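Local atomic coordinates of Ent-copalyl diphosphate synthase (PDB entry 5BP8), a protein that belongs to the terpene synthase/cyclase superfamily and is mainly alpha-helical, with part of its chain related in sequence to squalene-hopene cyclases. Residues 325-330 / 371-376. Numbering follows the deposited sequence.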
ATOM      1  N   ARG A 325      13.153 -24.035   3.699  1.00 31.91           N
ATOM      2  CA  ARG A 325      13.742 -23.885   2.373  1.00 33.30           C
ATOM      3  C   ARG A 325      12.885 -22.941   1.541  1.00 32.08           C
ATOM      4  O   ARG A 325      11.658 -23.138   1.463  1.00 30.47           O
ATOM      5  CB  ARG A 325      13.838 -25.215   1.650  1.00 35.49           C
ATOM      6  CG  ARG A 325      15.215 -25.809   1.708  1.00 37.38           C
ATOM      7  CD  ARG A 325      15.247 -27.097   0.928  1.00 38.46           C
ATOM      8  NE  ARG A 325      16.593 -27.645   0.923  1.00 41.87           N
ATOM      9  CZ  ARG A 325      16.904 -28.853   0.460  1.00 41.48           C
ATOM     10  NH1 ARG A 325      15.965 -29.632  -0.061  1.00 39.77           N
ATOM     11  NH2 ARG A 325      18.170 -29.256   0.504  1.00 42.77           N
ATOM     12  N   PRO A 326      13.513 -21.929   0.920  1.00 29.97           N
ATOM     13  CA  PRO A 326      12.747 -20.932   0.161  1.00 28.48           C
ATOM     14  C   PRO A 326      12.428 -21.377  -1.262  1.00 29.35           C
ATOM     15  O   PRO A 326      12.503 -20.583  -2.192  1.00 29.13           O
ATOM     16  CB  PRO A 326      13.679 -19.718   0.169  1.00 29.15           C
ATOM     17  CG  PRO A 326      15.053 -20.342   0.129  1.00 28.99           C
ATOM     18  CD  PRO A 326      14.940 -21.573   0.992  1.00 28.93           C
ATOM     19  N   ASP A 327      12.021 -22.633  -1.430  1.00 29.67           N
ATOM     20  CA  ASP A 327      11.751 -23.153  -2.754  1.00 30.07           C
ATOM     21  C   ASP A 327      10.553 -22.515  -3.434  1.00 28.75           C
ATOM     22  O   ASP A 327      10.549 -22.423  -4.653  1.00 30.42           O
ATOM     23  CB  ASP A 327      11.597 -24.669  -2.714  1.00 32.80           C
ATOM     24  CG  ASP A 327      12.926 -25.382  -2.431  1.00 35.89           C
ATOM     25  OD1 ASP A 327      14.000 -24.858  -2.792  1.00 36.25           O
ATOM     26  OD2 ASP A 327      12.882 -26.483  -1.854  1.00 37.90           O
ATOM     27  N   SER A 328       9.557 -22.067  -2.670  1.00 26.70           N
ATOM     28  CA  SER A 328       8.396 -21.398  -3.239  1.00 26.81           C
ATOM     29  C   SER A 328       8.766 -20.158  -4.048  1.00 26.84           C
ATOM     30  O   SER A 328       8.002 -19.763  -4.914  1.00 27.62           O
ATOM     31  CB  SER A 328       7.372 -21.001  -2.158  1.00 26.67           C
ATOM     32  OG  SER A 328       7.973 -20.198  -1.145  1.00 26.47           O
ATOM     33  N   LEU A 329       9.904 -19.539  -3.753  1.00 25.57           N
ATOM     34  CA  LEU A 329      10.370 -18.381  -4.523  1.00 26.75           C
ATOM     35  C   LEU A 329      10.825 -18.740  -5.939  1.00 28.27           C
ATOM     36  O   LEU A 329      10.809 -17.890  -6.813  1.00 26.93           O
ATOM     37  CB  LEU A 329      11.491 -17.660  -3.790  1.00 25.93           C
ATOM     38  CG  LEU A 329      11.125 -17.040  -2.446  1.00 25.37           C
ATOM     39  CD1 LEU A 329      12.349 -16.489  -1.740  1.00 26.29           C
ATOM     40  CD2 LEU A 329      10.076 -15.947  -2.647  1.00 25.78           C
HETATM   41  N   MSE A 330      11.206 -20.005  -6.174  1.00 30.03           N
HETATM   42  CA  MSE A 330      11.719 -20.415  -7.497  1.00 31.33           C
HETATM   43  C   MSE A 330      10.676 -20.353  -8.594  1.00 28.38           C
HETATM   44  O   MSE A 330      11.036 -20.169  -9.757  1.00 28.85           O
HETATM   45  CB  MSE A 330      12.384 -21.811  -7.411  1.00 33.32           C
HETATM   46  CG  MSE A 330      13.501 -21.858  -6.365  1.00 35.94           C
HETATM   47 SE   MSE A 330      15.066 -20.734  -6.818  0.65 38.69          SE
HETATM   48  CE  MSE A 330      14.791 -19.365  -5.439  1.00 38.72           C
ATOM     49  N   GLY A 371      24.656 -24.230  -2.690  1.00 38.97           N
ATOM     50  CA  GLY A 371      24.585 -24.511  -4.129  1.00 39.21           C
ATOM     51  C   GLY A 371      23.183 -24.388  -4.693  1.00 38.05           C
ATOM     52  O   GLY A 371      22.995 -24.020  -5.851  1.00 39.33           O
ATOM     53  N   ARG A 372      22.189 -24.701  -3.876  1.00 37.12           N
ATOM     54  CA  ARG A 372      20.804 -24.648  -4.298  1.00 38.69           C
ATOM     55  C   ARG A 372      20.383 -23.224  -4.753  1.00 38.28           C
ATOM     56  O   ARG A 372      19.627 -23.076  -5.716  1.00 39.79           O
ATOM     57  CB  ARG A 372      19.930 -25.094  -3.137  1.00 39.22           C
ATOM     58  CG  ARG A 372      18.588 -25.668  -3.516  1.00 42.34           C
ATOM     59  CD  ARG A 372      18.010 -26.346  -2.286  1.00 42.96           C
ATOM     60  NE  ARG A 372      16.625 -26.733  -2.472  1.00 45.69           N
ATOM     61  CZ  ARG A 372      16.208 -27.796  -3.159  1.00 48.13           C
ATOM     62  NH1 ARG A 372      17.072 -28.618  -3.762  1.00 47.48           N
ATOM     63  NH2 ARG A 372      14.903 -28.035  -3.248  1.00 47.82           N
ATOM     64  N   TYR A 373      20.890 -22.192  -4.072  1.00 36.53           N
ATOM     65  CA  TYR A 373      20.432 -20.803  -4.322  1.00 36.12           C
ATOM     66  C   TYR A 373      21.551 -19.819  -4.655  1.00 37.78           C
ATOM     67  O   TYR A 373      21.300 -18.650  -4.995  1.00 33.25           O
ATOM     68  CB  TYR A 373      19.646 -20.301  -3.108  1.00 35.74           C
ATOM     69  CG  TYR A 373      18.585 -21.265  -2.628  1.00 34.15           C
ATOM     70  CD1 TYR A 373      17.441 -21.512  -3.383  1.00 34.50           C
ATOM     71  CD2 TYR A 373      18.730 -21.945  -1.421  1.00 34.37           C
ATOM     72  CE1 TYR A 373      16.476 -22.407  -2.945  1.00 32.90           C
ATOM     73  CE2 TYR A 373      17.770 -22.825  -0.976  1.00 34.22           C
ATOM     74  CZ  TYR A 373      16.644 -23.049  -1.742  1.00 34.06           C
ATOM     75  OH  TYR A 373      15.707 -23.955  -1.284  1.00 34.62           O
ATOM     76  N   GLY A 374      22.797 -20.297  -4.598  1.00 37.22           N
ATOM     77  CA  GLY A 374      23.963 -19.434  -4.667  1.00 38.53           C
ATOM     78  C   GLY A 374      23.952 -18.596  -5.910  1.00 36.90           C
ATOM     79  O   GLY A 374      24.160 -17.386  -5.839  1.00 40.75           O
ATOM     80  N   ALA A 375      23.668 -19.234  -7.038  1.00 36.41           N
ATOM     81  CA  ALA A 375      23.554 -18.559  -8.323  1.00 36.66           C
ATOM     82  C   ALA A 375      22.508 -17.476  -8.362  1.00 37.72           C
ATOM     83  O   ALA A 375      22.743 -16.396  -8.903  1.00 36.64           O
ATOM     84  CB  ALA A 375      23.190 -19.551  -9.398  1.00 37.56           C
ATOM     85  N   GLU A 376      21.311 -17.810  -7.883  1.00 35.05           N
ATOM     86  CA  GLU A 376      20.196 -16.865  -7.902  1.00 34.32           C
ATOM     87  C   GLU A 376      20.558 -15.630  -7.097  1.00 31.53           C
ATOM     88  O   GLU A 376      20.249 -14.512  -7.511  1.00 33.67           O
ATOM     89  CB  GLU A 376      18.913 -17.526  -7.387  1.00 32.61           C
ATOM     90  CG  GLU A 376      18.261 -18.488  -8.383  1.00 33.77           C
ATOM     91  CD  GLU A 376      18.901 -19.878  -8.448  1.00 36.50           C
ATOM     92  OE1 GLU A 376      19.866 -20.172  -7.710  1.00 35.53           O
ATOM     93  OE2 GLU A 376      18.406 -20.693  -9.252  1.00 38.58           O
TER
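Tyr373, near the start of helix 370-386, reaches across to Pro326 and Asp327 in the loop that follows helix 307-319, joining two parts of a mainly helical fold, the second within a region of squalene-hopene cyclase type. The tight half of the contact centres on this tyrosine. CG of Pro326 lies 3.9 Å from the Tyr373 ring centroid and 20° off the ring normal, which defines a CH-pi contact over one face. CB of Arg372, from the preceding residue, sits near the rim of the opposite face, and His362 of helix 349-365 meets the ring nearly perpendicularly. At the ring's edge, the hydroxyl OH donates a hydrogen bond to OD1 of Asp327, unusually short at 2.5 Å, which adds a polar tie to the packing. Met330 adds a Met-aromatic contact: its SE lies at the ring edge, 5.5 Å from the Tyr373 centroid, while its folded chain turns CE toward CD1. On this inner side Glu376, whose OE2 pairs with Arg333, only borders the selenomethionine, OE2 standing 4.1 Å from SE of Met330.

Toward solvent the contact is made by long, exposed arginines. Arg372 runs out with CG opposite its own amide nitrogen and the rest of the chain straight, which brings its guanidinium to Asp327 for a side-on, two-nitrogen salt bridge. Arg325 stacks its guanidinium on that of Arg372, with centres 3.8 Å apart; Asp327 and Asp369, the latter salt-bridged to Arg325, probably offset the like charges. Because OD1 of Asp327 accepts from both Tyr373 and Arg372, one carboxylate oxygen ties the buried ring to the outer charges. The two bonds from Arg372 are unequal: NE to OD1 is bent, at 137°, whereas NH2 to OD2 is nearly straight, at 171°.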